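Local coordinates for probable host range protein 2-3 (Myxoma virus, PDB 5CZ3) that probably helps the virus multiply in different cell types, as a member of the poxvirus C7 family of host-range proteins, at residues A[47-52]-A[89-94]. Residues are numbered along the deposited sequence; the frame is centred on the assembly and turned at random.
Sequences ITFILV and YKVVIY
Phe49 and Val91 sit at the middle of an antiparallel strand pair, where Phe49 N gives a nearly straight hydrogen bond to Val91 O (2.8 Å, 174°) and Val91 N returns one to Phe49 O (3.0 Å). The same two-bond exchange joins Ile47 to Ile93 and Leu51 to Tyr89. Between these hydrogen-bonded pairs, the non-hydrogen-bonded pairs Thr48–Val92 and Ile50–Lys90 bring CA-H groups against carbonyls, as in Lys90 CA to Phe49 O (3.3 Å).

Apolar contacts follow the face shared by Ile47, Phe49 and Leu51 with Tyr89, Val91 and Ile93. Val91 CG1, set between its own backbone N and carbonyl carbon (chi1 62°), packs on Phe49 CB at 3.6 Å. Ile93 takes the same first torsion (61°), which brings CG1 against Ile47 CB and lets CD1 reach the edge of the Phe49 ring at CE1 (3.6 Å).

On the other face, Thr48 OG1 lies 3.6 Å from Val92 CG2, a van der Waals contact, while Thr48 CG2 meets CE of the extended Lys90 chain (3.8 Å).

Strand 45-54 is flanked on its other edge by strand 10-15. Phe49 packs on Ile37 and Leu39 of strand 34-40, and Val91 and Ile93 on Met68 of strand 67-70, forming part of the beta-sandwich core.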
ATOM      1  N   ILE A  47     -12.780  -3.488   5.361  1.00 42.39           N
ATOM      2  CA  ILE A  47     -11.336  -3.411   5.535  1.00 41.92           C
ATOM      3  C   ILE A  47     -10.842  -2.000   5.242  1.00 41.06           C
ATOM      4  O   ILE A  47     -11.020  -1.484   4.139  1.00 40.52           O
ATOM      5  CB  ILE A  47     -10.602  -4.415   4.633  1.00 42.90           C
ATOM      6  CG1 ILE A  47     -11.078  -5.837   4.931  1.00 44.96           C
ATOM      7  CG2 ILE A  47      -9.099  -4.313   4.835  1.00 42.28           C
ATOM      8  CD1 ILE A  47     -10.475  -6.881   4.026  1.00 46.78           C
ATOM      9  N   THR A  48     -10.227  -1.378   6.243  1.00 41.51           N
ATOM     10  CA  THR A  48      -9.758  -0.003   6.124  1.00 40.80           C
ATOM     11  C   THR A  48      -8.263   0.051   5.827  1.00 42.12           C
ATOM     12  O   THR A  48      -7.453  -0.501   6.572  1.00 43.02           O
ATOM     13  CB  THR A  48     -10.044   0.801   7.409  1.00 40.46           C
ATOM     14  OG1 THR A  48     -11.440   0.731   7.725  1.00 41.04           O
ATOM     15  CG2 THR A  48      -9.644   2.259   7.231  1.00 39.42           C
ATOM     16  N   PHE A  49      -7.904   0.713   4.732  1.00 43.47           N
ATOM     17  CA  PHE A  49      -6.504   0.930   4.386  1.00 45.30           C
ATOM     18  C   PHE A  49      -6.113   2.386   4.603  1.00 44.59           C
ATOM     19  O   PHE A  49      -6.796   3.293   4.131  1.00 46.11           O
ATOM     20  CB  PHE A  49      -6.223   0.551   2.930  1.00 46.91           C
ATOM     21  CG  PHE A  49      -6.472  -0.893   2.608  1.00 49.95           C
ATOM     22  CD1 PHE A  49      -7.740  -1.333   2.267  1.00 50.72           C
ATOM     23  CD2 PHE A  49      -5.432  -1.807   2.619  1.00 51.80           C
ATOM     24  CE1 PHE A  49      -7.968  -2.659   1.960  1.00 52.70           C
ATOM     25  CE2 PHE A  49      -5.654  -3.134   2.314  1.00 53.87           C
ATOM     26  CZ  PHE A  49      -6.923  -3.561   1.984  1.00 54.35           C
ATOM     27  N   ILE A  50      -5.013   2.608   5.312  1.00 43.23           N
ATOM     28  CA  ILE A  50      -4.421   3.937   5.373  1.00 41.24           C
ATOM     29  C   ILE A  50      -3.029   3.895   4.758  1.00 41.00           C
ATOM     30  O   ILE A  50      -2.147   3.182   5.236  1.00 42.38           O
ATOM     31  CB  ILE A  50      -4.352   4.477   6.814  1.00 41.16           C
ATOM     32  CG1 ILE A  50      -5.750   4.872   7.289  1.00 39.35           C
ATOM     33  CG2 ILE A  50      -3.422   5.679   6.891  1.00 42.06           C
ATOM     34  CD1 ILE A  50      -5.776   5.526   8.647  1.00 39.21           C
ATOM     35  N   LEU A  51      -2.847   4.647   3.677  1.00 39.92           N
ATOM     36  CA  LEU A  51      -1.568   4.698   2.981  1.00 39.43           C
ATOM     37  C   LEU A  51      -0.883   6.030   3.233  1.00 39.08           C
ATOM     38  O   LEU A  51      -1.429   7.087   2.916  1.00 38.14           O
ATOM     39  CB  LEU A  51      -1.749   4.482   1.474  1.00 38.79           C
ATOM     40  CG  LEU A  51      -2.375   3.175   0.975  1.00 38.68           C
ATOM     41  CD1 LEU A  51      -3.896   3.239   0.990  1.00 37.65           C
ATOM     42  CD2 LEU A  51      -1.867   2.839  -0.420  1.00 40.16           C
ATOM     43  N   VAL A  52       0.312   5.978   3.808  1.00 39.88           N
ATOM     44  CA  VAL A  52       1.085   7.188   4.046  1.00 40.64           C
ATOM     45  C   VAL A  52       2.201   7.302   3.017  1.00 42.06           C
ATOM     46  O   VAL A  52       3.212   6.605   3.098  1.00 43.94           O
ATOM     47  CB  VAL A  52       1.677   7.214   5.462  1.00 41.91           C
ATOM     48  CG1 VAL A  52       2.471   8.494   5.677  1.00 42.76           C
ATOM     49  CG2 VAL A  52       0.568   7.081   6.501  1.00 40.75           C
ATOM     50  N   TYR A  89      -3.605   8.785   2.145  1.00 44.30           N
ATOM     51  CA  TYR A  89      -4.777   8.183   1.521  1.00 43.27           C
ATOM     52  C   TYR A  89      -5.522   7.283   2.502  1.00 40.92           C
ATOM     53  O   TYR A  89      -4.916   6.665   3.379  1.00 40.14           O
ATOM     54  CB  TYR A  89      -4.380   7.371   0.285  1.00 44.50           C
ATOM     55  CG  TYR A  89      -3.796   8.173  -0.858  1.00 47.57           C
ATOM     56  CD1 TYR A  89      -2.442   8.482  -0.897  1.00 49.02           C
ATOM     57  CD2 TYR A  89      -4.594   8.600  -1.911  1.00 48.95           C
ATOM     58  CE1 TYR A  89      -1.903   9.204  -1.947  1.00 50.43           C
ATOM     59  CE2 TYR A  89      -4.065   9.321  -2.965  1.00 50.36           C
ATOM     60  CZ  TYR A  89      -2.719   9.620  -2.976  1.00 51.45           C
ATOM     61  OH  TYR A  89      -2.192  10.339  -4.024  1.00 54.72           O
ATOM     62  N   LYS A  90      -6.838   7.207   2.346  1.00 40.69           N
ATOM     63  CA  LYS A  90      -7.650   6.293   3.139  1.00 41.20           C
ATOM     64  C   LYS A  90      -8.744   5.681   2.278  1.00 43.64           C
ATOM     65  O   LYS A  90      -9.541   6.397   1.671  1.00 42.76           O
ATOM     66  CB  LYS A  90      -8.266   7.007   4.344  1.00 40.93           C
ATOM     67  CG  LYS A  90      -9.163   6.112   5.195  1.00 40.37           C
ATOM     68  CD  LYS A  90      -9.659   6.830   6.443  1.00 41.06           C
ATOM     69  CE  LYS A  90     -10.563   5.929   7.276  1.00 41.34           C
ATOM     70  NZ  LYS A  90     -11.005   6.587   8.538  1.00 43.31           N
ATOM     71  N   VAL A  91      -8.778   4.354   2.217  1.00 47.26           N
ATOM     72  CA  VAL A  91      -9.810   3.671   1.453  1.00 51.65           C
ATOM     73  C   VAL A  91     -10.437   2.555   2.286  1.00 55.07           C
ATOM     74  O   VAL A  91      -9.757   1.868   3.048  1.00 55.63           O
ATOM     75  CB  VAL A  91      -9.250   3.106   0.115  1.00 45.77           C
ATOM     76  CG1 VAL A  91      -8.172   2.068   0.362  1.00 45.35           C
ATOM     77  CG2 VAL A  91     -10.368   2.527  -0.737  1.00 46.69           C
ATOM     78  N   VAL A  92     -11.750   2.405   2.156  1.00 24.40           N
ATOM     79  CA  VAL A  92     -12.478   1.356   2.851  1.00 27.41           C
ATOM     80  C   VAL A  92     -13.217   0.490   1.840  1.00 29.24           C
ATOM     81  O   VAL A  92     -14.001   0.992   1.036  1.00 38.57           O
ATOM     82  CB  VAL A  92     -13.476   1.935   3.871  1.00 27.97           C
ATOM     83  CG1 VAL A  92     -14.334   0.830   4.465  1.00 28.25           C
ATOM     84  CG2 VAL A  92     -12.736   2.697   4.967  1.00 27.94           C
ATOM     85  N   ILE A  93     -12.949  -0.810   1.874  1.00 57.27           N
ATOM     86  CA  ILE A  93     -13.623  -1.744   0.984  1.00 53.83           C
ATOM     87  C   ILE A  93     -14.530  -2.670   1.776  1.00 53.76           C
ATOM     88  O   ILE A  93     -14.321  -2.893   2.969  1.00 52.57           O
ATOM     89  CB  ILE A  93     -12.622  -2.590   0.179  1.00 51.51           C
ATOM     90  CG1 ILE A  93     -11.745  -3.418   1.121  1.00 49.39           C
ATOM     91  CG2 ILE A  93     -11.765  -1.701  -0.705  1.00 50.19           C
ATOM     92  CD1 ILE A  93     -10.794  -4.352   0.408  1.00 48.56           C
ATOM     93  N   TYR A  94     -15.545  -3.202   1.108  1.00 54.41           N
ATOM     94  CA  TYR A  94     -16.430  -4.176   1.722  1.00 55.56           C
ATOM     95  C   TYR A  94     -16.288  -5.521   1.026  1.00 57.09           C
ATOM     96  O   TYR A  94     -16.502  -5.627  -0.181  1.00 58.35           O
ATOM     97  CB  TYR A  94     -17.881  -3.701   1.669  1.00 56.68           C
ATOM     98  CG  TYR A  94     -18.863  -4.741   2.149  1.00 57.64           C
ATOM     99  CD1 TYR A  94     -19.087  -4.940   3.505  1.00 56.43           C
ATOM    100  CD2 TYR A  94     -19.562  -5.531   1.247  1.00 60.49           C
ATOM    101  CE1 TYR A  94     -19.982  -5.894   3.948  1.00 55.17           C
ATOM    102  CE2 TYR A  94     -20.456  -6.485   1.679  1.00 58.07           C
ATOM    103  CZ  TYR A  94     -20.663  -6.663   3.030  1.00 62.61           C
ATOM    104  OH  TYR A  94     -21.556  -7.614   3.467  1.00 67.37           O
TER